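Local coordinates for TCP pilus virulence regulatory protein (Vibrio cholerae, PDB 4MLO) that probably activates transcription of cholera virulence genes, among them those of the toxin-coregulated pilus, as an AraC-family DNA-binding regulator that holds a fatty acid, at residues G150-V155 and S161-D166; C176-K179 and N185-W188; S243-A246 and Y250-T253. All coordinates share one frame; numbering follows the deposited sequence.

From the N terminus, the chain runs through the cupin-like sheets into helix 141-159; interaction 1 then folds the segment after this helix back onto it, beside strands 31-35 and 57-61. Helix 170-180 comes next, and interaction 2 closes the loop leading from it to helix 188-195. Interaction 3 closes the turn between helices 236-242 and 248-259. The three follow in series, neither nested nor crossed. Interactions 2 and 3 lie on one side of the molecule, with centres about 15 Å apart, and both pack on helix 213-230, through V178 and W186 in one and F245 and F251 in the other; interactions 1 and 3 flank the chain's centre from opposite sides.

Interaction 1: residues G150-V155 and S161-D166; sequences GFFSKV and SIFITD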
ATOM      1  N   GLY A 150     -14.799  -9.836   7.096  1.00 20.35           N
ATOM      2  CA  GLY A 150     -15.538  -9.128   8.131  1.00 20.15           C
ATOM      3  C   GLY A 150     -14.828  -7.861   8.582  1.00 24.53           C
ATOM      4  O   GLY A 150     -15.466  -6.840   8.858  1.00 24.40           O
ATOM      5  N   PHE A 151     -13.497  -7.906   8.650  1.00 21.89           N
ATOM      6  CA  PHE A 151     -12.714  -6.733   9.047  1.00 23.86           C
ATOM      7  C   PHE A 151     -12.877  -5.605   8.030  1.00 23.51           C
ATOM      8  O   PHE A 151     -13.199  -4.465   8.385  1.00 23.28           O
ATOM      9  CB  PHE A 151     -11.242  -7.122   9.195  1.00 22.41           C
ATOM     10  CG  PHE A 151     -10.407  -6.096   9.929  1.00 24.17           C
ATOM     11  CD1 PHE A 151     -10.214  -6.191  11.288  1.00 30.49           C
ATOM     12  CD2 PHE A 151      -9.853  -5.030   9.263  1.00 24.04           C
ATOM     13  CE1 PHE A 151      -9.459  -5.240  11.957  1.00 28.93           C
ATOM     14  CE2 PHE A 151      -9.115  -4.086   9.932  1.00 28.78           C
ATOM     15  CZ  PHE A 151      -8.925  -4.196  11.274  1.00 26.88           C
ATOM     16  N   PHE A 152     -12.671  -5.913   6.753  1.00 19.48           N
ATOM     17  CA  PHE A 152     -12.848  -4.910   5.713  1.00 21.20           C
ATOM     18  C   PHE A 152     -14.284  -4.416   5.677  1.00 25.61           C
ATOM     19  O   PHE A 152     -14.529  -3.223   5.473  1.00 21.60           O
ATOM     20  CB  PHE A 152     -12.456  -5.483   4.350  1.00 19.24           C
ATOM     21  CG  PHE A 152     -11.006  -5.897   4.235  1.00 22.47           C
ATOM     22  CD1 PHE A 152     -10.023  -5.288   4.992  1.00 22.56           C
ATOM     23  CD2 PHE A 152     -10.627  -6.893   3.346  1.00 22.98           C
ATOM     24  CE1 PHE A 152      -8.702  -5.668   4.884  1.00 24.07           C
ATOM     25  CE2 PHE A 152      -9.282  -7.274   3.234  1.00 20.32           C
ATOM     26  CZ  PHE A 152      -8.333  -6.653   3.992  1.00 22.21           C
ATOM     27  N   SER A 153     -15.253  -5.319   5.860  1.00 20.24           N
ATOM     28  CA  SER A 153     -16.650  -4.897   5.884  1.00 20.21           C
ATOM     29  C   SER A 153     -16.926  -3.838   6.960  1.00 19.33           C
ATOM     30  O   SER A 153     -17.638  -2.858   6.702  1.00 26.20           O
ATOM     31  CB  SER A 153     -17.567  -6.103   6.080  1.00 26.75           C
ATOM     32  OG  SER A 153     -17.586  -6.858   4.885  1.00 32.82           O
ATOM     33  N   LYS A 154     -16.449  -4.046   8.189  1.00 22.68           N
ATOM     34  CA  LYS A 154     -16.770  -3.063   9.226  1.00 24.47           C
ATOM     35  C   LYS A 154     -15.994  -1.766   9.025  1.00 20.58           C
ATOM     36  O   LYS A 154     -16.524  -0.689   9.327  1.00 20.25           O
ATOM     37  CB  LYS A 154     -16.559  -3.643  10.625  1.00 29.10           C
ATOM     38  CG  LYS A 154     -15.180  -4.151  10.973  1.00 28.35           C
ATOM     39  CD  LYS A 154     -15.260  -4.951  12.273  1.00 29.35           C
ATOM     40  CE  LYS A 154     -13.892  -5.417  12.737  1.00 31.07           C
ATOM     41  NZ  LYS A 154     -13.969  -6.287  13.954  1.00 41.09           N
ATOM     42  N   VAL A 155     -14.775  -1.824   8.473  1.00 22.57           N
ATOM     43  CA  VAL A 155     -14.073  -0.591   8.085  1.00 20.65           C
ATOM     44  C   VAL A 155     -14.848   0.156   7.004  1.00 23.99           C
ATOM     45  O   VAL A 155     -14.990   1.380   7.056  1.00 23.17           O
ATOM     46  CB  VAL A 155     -12.637  -0.895   7.629  1.00 22.50           C
ATOM     47  CG1 VAL A 155     -11.936   0.368   7.151  1.00 27.31           C
ATOM     48  CG2 VAL A 155     -11.877  -1.533   8.758  1.00 23.18           C
ATOM     49  N   SER A 161     -17.494   3.771   2.800  1.00 25.60           N
ATOM     50  CA  SER A 161     -16.505   3.890   1.728  1.00 26.89           C
ATOM     51  C   SER A 161     -15.995   2.523   1.295  1.00 23.93           C
ATOM     52  O   SER A 161     -15.767   1.638   2.123  1.00 24.96           O
ATOM     53  CB  SER A 161     -15.283   4.713   2.173  1.00 30.96           C
ATOM     54  OG  SER A 161     -15.634   6.067   2.387  1.00 41.12           O
ATOM     55  N   ILE A 162     -15.740   2.394  -0.003  1.00 23.58           N
ATOM     56  CA  ILE A 162     -15.187   1.164  -0.566  1.00 24.41           C
ATOM     57  C   ILE A 162     -13.711   1.078  -0.207  1.00 26.16           C
ATOM     58  O   ILE A 162     -12.954   2.037  -0.406  1.00 30.12           O
ATOM     59  CB  ILE A 162     -15.379   1.141  -2.092  1.00 26.57           C
ATOM     60  CG1 ILE A 162     -16.861   1.041  -2.466  1.00 27.17           C
ATOM     61  CG2 ILE A 162     -14.593  -0.019  -2.728  1.00 38.37           C
ATOM     62  CD1 ILE A 162     -17.534  -0.244  -2.042  1.00 27.30           C
ATOM     63  N   PHE A 163     -13.299  -0.071   0.326  1.00 19.77           N
ATOM     64  CA  PHE A 163     -11.888  -0.399   0.469  1.00 23.84           C
ATOM     65  C   PHE A 163     -11.460  -1.378  -0.619  1.00 24.09           C
ATOM     66  O   PHE A 163     -10.539  -1.082  -1.380  1.00 19.50           O
ATOM     67  CB  PHE A 163     -11.594  -0.975   1.861  1.00 22.28           C
ATOM     68  CG  PHE A 163     -10.125  -1.241   2.103  1.00 20.03           C
ATOM     69  CD1 PHE A 163      -9.672  -2.530   2.352  1.00 17.19           C
ATOM     70  CD2 PHE A 163      -9.198  -0.202   2.044  1.00 23.80           C
ATOM     71  CE1 PHE A 163      -8.342  -2.789   2.548  1.00 19.99           C
ATOM     72  CE2 PHE A 163      -7.833  -0.460   2.240  1.00 17.09           C
ATOM     73  CZ  PHE A 163      -7.424  -1.751   2.505  1.00 19.29           C
ATOM     74  N   ILE A 164     -12.157  -2.504  -0.756  1.00 20.93           N
ATOM     75  CA  ILE A 164     -11.836  -3.469  -1.817  1.00 21.73           C
ATOM     76  C   ILE A 164     -12.504  -2.991  -3.106  1.00 23.47           C
ATOM     77  O   ILE A 164     -13.705  -3.174  -3.331  1.00 23.09           O
ATOM     78  CB  ILE A 164     -12.253  -4.897  -1.460  1.00 26.84           C
ATOM     79  CG1 ILE A 164     -11.648  -5.322  -0.113  1.00 24.58           C
ATOM     80  CG2 ILE A 164     -11.845  -5.868  -2.589  1.00 21.49           C
ATOM     81  CD1 ILE A 164     -10.117  -5.219  -0.053  1.00 22.33           C
ATOM     82  N   THR A 165     -11.694  -2.410  -3.971  1.00 21.57           N
ATOM     83  CA  THR A 165     -12.167  -1.798  -5.204  1.00 19.87           C
ATOM     84  C   THR A 165     -12.620  -2.852  -6.187  1.00 22.84           C
ATOM     85  O   THR A 165     -12.141  -3.981  -6.185  1.00 24.82           O
ATOM     86  CB  THR A 165     -11.060  -0.952  -5.831  1.00 23.67           C
ATOM     87  OG1 THR A 165     -10.661   0.052  -4.887  1.00 27.35           O
ATOM     88  CG2 THR A 165     -11.538  -0.266  -7.086  1.00 32.45           C
ATOM     89  N   ASP A 166     -13.541  -2.450  -7.059  1.00 28.69           N
ATOM     90  CA  ASP A 166     -14.066  -3.349  -8.071  1.00 40.10           C
ATOM     91  C   ASP A 166     -13.027  -3.694  -9.136  1.00 37.02           C
ATOM     92  O   ASP A 166     -12.221  -2.850  -9.554  1.00 24.98           O
ATOM     93  CB  ASP A 166     -15.279  -2.719  -8.735  1.00 40.87           C
ATOM     94  CG  ASP A 166     -15.965  -3.674  -9.660  1.00 52.17           C
ATOM     95  OD1 ASP A 166     -16.897  -4.361  -9.204  1.00 60.22           O
ATOM     96  OD2 ASP A 166     -15.539  -3.764 -10.829  1.00 54.99           O
TER
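F152, on helix 141-159, meets F163 and I164 just after the chain has left that helix and turned back, a compact example of a helix holding its own exit segment through apolar side chains. The tight part is the meeting of the two phenylalanines. CE1 of F163 sits above one face of the F152 ring, toward its rim and 3.7 Å from F152 CE1; the planes are inclined at 52°, so the pair is neither a parallel stack nor a T-shape. With CG of F163 anti to the backbone N (chi1 -176°), its ring extends on toward the helix. I164 adds the tip of its longer branch, with CD1 3.8 Å from F152 CD2. Behind the rings lies the sheet of the cupin-like domain, where L60 touches both phenylalanines, M32 meets F152 and L115 meets F163. The other side is looser: I164 is only partly buried, and the chain runs on through T165 to the exposed D166. Polar anchoring comes from the next residue of the same helix, E156, whose OE2 accepts hydrogen bonds from the backbone N atoms of both F163 and I164. With no hydrogen bond between 150-155 and 161-166 themselves, the fit here rests on shape and dispersion, while E156 OE2, accepting from two backbone N-H groups, helps set the course of the chain and is probably ionised.

Interaction 2: residues C176-K179 and N185-W188; sequences CLVK and NWRW
The indole NE1 of W186, which lies against L177 and V178, gives its hydrogen bond to the backbone O of D181. V178 O lies 3.7 Å from the same W186 NE1, a contact rather than a second bond. With CG anti to its carbonyl carbon (chi1 -65°), the indole extends across to the last turn of helix 170-180, where its two rings do different work. V178 CA, 3.3 Å above the W186 indole plane toward its rim, is the tight point; V178 CG2 stands over the five-membered ring, 4.3 Å from its centroid and 4° off the normal, a CH-pi contact. The six-membered ring receives L177, whose CG approaches W186 CH2 to 3.6 Å and whose two methyls fall near CH2 and CZ3. W186 thereby closes the linker into helices 188-195 and 199-207, consistent with the first helix-turn-helix of an AraC-type DNA-binding domain; it also touches I191 of the former and F213 of helix 213-230, while R187 occupies the N-cap position of helix 188-195. The shortest contact, L177 O to W186 CZ2 at 3.3 Å, is not a hydrogen bond; that carbonyl is hydrogen-bonded with S180 OG. V178 itself packs on I217 and I220.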
ATOM      1  N   CYS A 176      -2.272  -2.145 -13.923  1.00 12.25           N
ATOM      2  CA  CYS A 176      -2.000  -3.516 -14.337  1.00 16.84           C
ATOM      3  C   CYS A 176      -1.235  -3.548 -15.650  1.00 13.25           C
ATOM      4  O   CYS A 176      -0.312  -4.351 -15.846  1.00 15.05           O
ATOM      5  CB  CYS A 176      -3.318  -4.259 -14.477  1.00 23.94           C
ATOM      6  SG  CYS A 176      -3.169  -5.988 -14.766  1.00 34.58           S
ATOM      7  N   LEU A 177      -1.630  -2.694 -16.573  1.00 10.80           N
ATOM      8  CA  LEU A 177      -0.947  -2.598 -17.842  1.00 12.16           C
ATOM      9  C   LEU A 177       0.513  -2.192 -17.652  1.00 12.89           C
ATOM     10  O   LEU A 177       1.419  -2.838 -18.182  1.00 12.37           O
ATOM     11  CB  LEU A 177      -1.694  -1.601 -18.725  1.00 12.89           C
ATOM     12  CG  LEU A 177      -1.036  -1.230 -20.038  1.00 14.49           C
ATOM     13  CD1 LEU A 177      -1.049  -2.459 -20.984  1.00 15.54           C
ATOM     14  CD2 LEU A 177      -1.752  -0.047 -20.692  1.00 19.01           C
ATOM     15  N   VAL A 178       0.766  -1.152 -16.851  1.00 11.76           N
ATOM     16  CA  VAL A 178       2.142  -0.707 -16.659  1.00 10.74           C
ATOM     17  C   VAL A 178       2.973  -1.810 -16.014  1.00 12.58           C
ATOM     18  O   VAL A 178       4.139  -2.046 -16.381  1.00 12.85           O
ATOM     19  CB  VAL A 178       2.142   0.580 -15.811  1.00  9.70           C
ATOM     20  CG1 VAL A 178       3.565   0.975 -15.412  1.00 10.35           C
ATOM     21  CG2 VAL A 178       1.501   1.721 -16.577  1.00  9.23           C
ATOM     22  N   LYS A 179       2.392  -2.487 -15.027  1.00 13.88           N
ATOM     23  CA  LYS A 179       3.076  -3.545 -14.297  1.00 13.34           C
ATOM     24  C   LYS A 179       3.313  -4.776 -15.141  1.00 17.15           C
ATOM     25  O   LYS A 179       4.126  -5.616 -14.749  1.00 17.11           O
ATOM     26  CB  LYS A 179       2.281  -3.936 -13.062  1.00 13.98           C
ATOM     27  CG  LYS A 179       2.255  -2.880 -11.993  1.00 20.51           C
ATOM     28  CD  LYS A 179       1.847  -3.455 -10.676  1.00 33.20           C
ATOM     29  CE  LYS A 179       0.370  -3.594 -10.524  1.00 32.13           C
ATOM     30  NZ  LYS A 179       0.011  -3.755  -9.073  1.00 25.59           N
ATOM     31  N   ASN A 185       8.689   2.025 -22.470  1.00 10.44           N
ATOM     32  CA  ASN A 185       8.775   3.489 -22.513  1.00  7.59           C
ATOM     33  C   ASN A 185       7.358   4.059 -22.651  1.00 10.45           C
ATOM     34  O   ASN A 185       6.968   4.641 -23.675  1.00 13.10           O
ATOM     35  CB  ASN A 185       9.712   3.995 -23.609  1.00  9.71           C
ATOM     36  CG  ASN A 185      11.144   3.463 -23.470  1.00 13.83           C
ATOM     37  OD1 ASN A 185      11.732   2.977 -24.433  1.00 15.66           O
ATOM     38  ND2 ASN A 185      11.718   3.570 -22.255  1.00 15.23           N
ATOM     39  N   TRP A 186       6.581   3.859 -21.594  1.00 10.20           N
ATOM     40  CA  TRP A 186       5.160   4.198 -21.589  1.00  9.26           C
ATOM     41  C   TRP A 186       4.939   5.688 -21.823  1.00  8.97           C
ATOM     42  O   TRP A 186       5.608   6.544 -21.240  1.00 11.07           O
ATOM     43  CB  TRP A 186       4.507   3.833 -20.256  1.00 11.32           C
ATOM     44  CG  TRP A 186       4.466   2.388 -19.948  1.00 10.85           C
ATOM     45  CD1 TRP A 186       5.231   1.741 -19.037  1.00 10.59           C
ATOM     46  CD2 TRP A 186       3.610   1.418 -20.529  1.00  9.73           C
ATOM     47  NE1 TRP A 186       4.891   0.396 -18.997  1.00 10.15           N
ATOM     48  CE2 TRP A 186       3.900   0.173 -19.905  1.00 10.77           C
ATOM     49  CE3 TRP A 186       2.635   1.455 -21.533  1.00 12.28           C
ATOM     50  CZ2 TRP A 186       3.252  -0.998 -20.239  1.00 12.45           C
ATOM     51  CZ3 TRP A 186       1.985   0.293 -21.845  1.00 15.20           C
ATOM     52  CH2 TRP A 186       2.304  -0.923 -21.202  1.00 14.31           C
ATOM     53  N   ARG A 187       3.963   5.977 -22.680  1.00 10.52           N
ATOM     54  CA  ARG A 187       3.447   7.311 -22.954  1.00 10.57           C
ATOM     55  C   ARG A 187       1.917   7.242 -22.894  1.00 10.18           C
ATOM     56  O   ARG A 187       1.322   6.169 -22.986  1.00  9.15           O
ATOM     57  CB  ARG A 187       3.864   7.757 -24.370  1.00 15.51           C
ATOM     58  CG  ARG A 187       5.348   7.715 -24.692  1.00 25.16           C
ATOM     59  CD  ARG A 187       5.585   7.558 -26.224  1.00 33.40           C
ATOM     60  NE  ARG A 187       4.872   6.407 -26.816  1.00 43.87           N
ATOM     61  CZ  ARG A 187       4.894   6.088 -28.113  1.00 42.42           C
ATOM     62  NH1 ARG A 187       5.604   6.812 -28.964  1.00 36.13           N
ATOM     63  NH2 ARG A 187       4.218   5.039 -28.565  1.00 32.59           N
ATOM     64  N   TRP A 188       1.262   8.401 -22.779  1.00 11.19           N
ATOM     65  CA  TRP A 188      -0.183   8.394 -22.629  1.00  9.69           C
ATOM     66  C   TRP A 188      -0.853   7.688 -23.791  1.00 10.69           C
ATOM     67  O   TRP A 188      -1.883   7.042 -23.597  1.00 10.59           O
ATOM     68  CB  TRP A 188      -0.707   9.829 -22.504  1.00  8.93           C
ATOM     69  CG  TRP A 188      -1.197  10.209 -21.170  1.00 10.00           C
ATOM     70  CD1 TRP A 188      -0.744  11.254 -20.396  1.00  9.09           C
ATOM     71  CD2 TRP A 188      -2.297   9.639 -20.462  1.00  9.48           C
ATOM     72  NE1 TRP A 188      -1.497  11.357 -19.270  1.00 10.42           N
ATOM     73  CE2 TRP A 188      -2.448  10.371 -19.264  1.00 12.13           C
ATOM     74  CE3 TRP A 188      -3.178   8.592 -20.717  1.00  9.91           C
ATOM     75  CZ2 TRP A 188      -3.425  10.076 -18.332  1.00 10.29           C
ATOM     76  CZ3 TRP A 188      -4.151   8.296 -19.801  1.00 11.27           C
ATOM     77  CH2 TRP A 188      -4.288   9.054 -18.605  1.00 13.45           C
TER

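Interaction 3: residues S243-A246 and Y250-T253; sequences SGFA and YFST
F245 is met by two neighbours on helix 248-259 that use different parts of its ring: the backbone CA of F251 lies over one face, and CD2 of Y250 lies at the edge. That CA of F251 is 4.1 Å from the F245 ring centroid, a CH-pi contact. The F251 ring is inclined at 48° to that of F245 and meets F245 CE2 with its own edge, F251 CD1 being 3.6 Å away. The side chain of Y250 runs across that of F245 at about a right angle, with its CD2 3.6 Å from F245 CD1. Y250 and F251 share a first torsion, CG anti to N (chi1 -165° and 167°), and because they are consecutive on the helix their rings diverge around F245. The far end of Y250 is fixed through its OH, hydrogen-bonded with N218 of helix 213-230, and F245 rests on R221 and I222 of the same helix. Just ahead, G244 ends helix 236-242 in a Schellman motif with positive phi, which turns the chain so that F245 can enter the core. Helices 236-242 and 248-259, joined by this turn with its phenylalanine packed on the second helix, form a helix-turn-helix of the AraC family, the second helix probably being the one that reads DNA.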
ATOM      1  N   SER A 243      13.876  -2.225 -12.715  1.00 11.10           N
ATOM      2  CA  SER A 243      12.671  -1.506 -12.403  1.00  8.99           C
ATOM      3  C   SER A 243      12.295  -0.484 -13.452  1.00  9.11           C
ATOM      4  O   SER A 243      11.266   0.185 -13.279  1.00 10.41           O
ATOM      5  CB  SER A 243      12.849  -0.783 -11.078  1.00 11.98           C
ATOM      6  OG  SER A 243      13.147  -1.709 -10.044  1.00 13.40           O
ATOM      7  N   GLY A 244      13.091  -0.333 -14.513  1.00 10.84           N
ATOM      8  CA  GLY A 244      12.723   0.496 -15.641  1.00 11.69           C
ATOM      9  C   GLY A 244      13.235   1.909 -15.608  1.00 11.86           C
ATOM     10  O   GLY A 244      12.848   2.714 -16.479  1.00 13.22           O
ATOM     11  N   PHE A 245      14.131   2.238 -14.675  1.00 10.86           N
ATOM     12  CA  PHE A 245      14.731   3.561 -14.657  1.00  9.08           C
ATOM     13  C   PHE A 245      15.850   3.701 -15.702  1.00  9.36           C
ATOM     14  O   PHE A 245      16.544   2.734 -16.063  1.00 12.73           O
ATOM     15  CB  PHE A 245      15.226   3.858 -13.239  1.00 10.44           C
ATOM     16  CG  PHE A 245      14.110   4.011 -12.262  1.00  9.27           C
ATOM     17  CD1 PHE A 245      13.385   5.202 -12.219  1.00 16.34           C
ATOM     18  CD2 PHE A 245      13.719   2.969 -11.430  1.00 13.10           C
ATOM     19  CE1 PHE A 245      12.319   5.348 -11.332  1.00 16.70           C
ATOM     20  CE2 PHE A 245      12.667   3.113 -10.529  1.00 14.80           C
ATOM     21  CZ  PHE A 245      11.967   4.289 -10.485  1.00 12.67           C
ATOM     22  N   ALA A 246      16.046   4.932 -16.160  1.00 15.07           N
ATOM     23  CA  ALA A 246      16.988   5.186 -17.248  1.00 15.60           C
ATOM     24  C   ALA A 246      18.422   5.005 -16.788  1.00  8.90           C
ATOM     25  O   ALA A 246      19.295   4.683 -17.591  1.00 14.68           O
ATOM     26  CB  ALA A 246      16.793   6.605 -17.789  1.00 17.98           C
ATOM     27  N   TYR A 250      18.911   8.385 -11.782  1.00 11.17           N
ATOM     28  CA  TYR A 250      17.489   8.697 -11.873  1.00 13.04           C
ATOM     29  C   TYR A 250      16.707   7.930 -10.818  1.00 12.08           C
ATOM     30  O   TYR A 250      15.898   8.504 -10.082  1.00 11.57           O
ATOM     31  CB  TYR A 250      17.008   8.351 -13.283  1.00 12.85           C
ATOM     32  CG  TYR A 250      15.675   8.936 -13.667  1.00 14.93           C
ATOM     33  CD1 TYR A 250      15.580   9.885 -14.676  1.00 39.08           C
ATOM     34  CD2 TYR A 250      14.511   8.518 -13.071  1.00 20.05           C
ATOM     35  CE1 TYR A 250      14.349  10.422 -15.034  1.00 43.88           C
ATOM     36  CE2 TYR A 250      13.272   9.074 -13.418  1.00 20.89           C
ATOM     37  CZ  TYR A 250      13.209  10.007 -14.384  1.00 30.11           C
ATOM     38  OH  TYR A 250      11.986  10.532 -14.703  1.00 24.50           O
ATOM     39  N   PHE A 251      16.948   6.622 -10.736  1.00 11.97           N
ATOM     40  CA  PHE A 251      16.364   5.788  -9.699  1.00  8.84           C
ATOM     41  C   PHE A 251      16.589   6.371  -8.315  1.00 10.77           C
ATOM     42  O   PHE A 251      15.641   6.539  -7.548  1.00  9.59           O
ATOM     43  CB  PHE A 251      16.965   4.393  -9.770  1.00 10.89           C
ATOM     44  CG  PHE A 251      16.664   3.531  -8.565  1.00 10.67           C
ATOM     45  CD1 PHE A 251      15.368   3.229  -8.212  1.00 12.29           C
ATOM     46  CD2 PHE A 251      17.705   2.996  -7.783  1.00 10.46           C
ATOM     47  CE1 PHE A 251      15.097   2.396  -7.126  1.00 12.00           C
ATOM     48  CE2 PHE A 251      17.415   2.196  -6.744  1.00 14.18           C
ATOM     49  CZ  PHE A 251      16.124   1.896  -6.407  1.00 12.26           C
ATOM     50  N   SER A 252      17.842   6.674  -7.985  1.00 14.66           N
ATOM     51  CA  SER A 252      18.147   7.178  -6.643  1.00 11.17           C
ATOM     52  C   SER A 252      17.398   8.460  -6.348  1.00 11.76           C
ATOM     53  O   SER A 252      16.886   8.649  -5.234  1.00 13.50           O
ATOM     54  CB  SER A 252      19.655   7.428  -6.494  1.00 18.93           C
ATOM     55  OG  SER A 252      20.381   6.245  -6.738  1.00 31.76           O
ATOM     56  N   THR A 253      17.331   9.360  -7.326  1.00 10.92           N
ATOM     57  CA  THR A 253      16.668  10.649  -7.133  1.00  9.60           C
ATOM     58  C   THR A 253      15.164  10.482  -6.863  1.00 11.86           C
ATOM     59  O   THR A 253      14.596  11.063  -5.919  1.00 12.36           O
ATOM     60  CB  THR A 253      16.904  11.527  -8.363  1.00 13.92           C
ATOM     61  OG1 THR A 253      18.310  11.760  -8.563  1.00 17.79           O
ATOM     62  CG2 THR A 253      16.264  12.858  -8.143  1.00 12.92           C
TER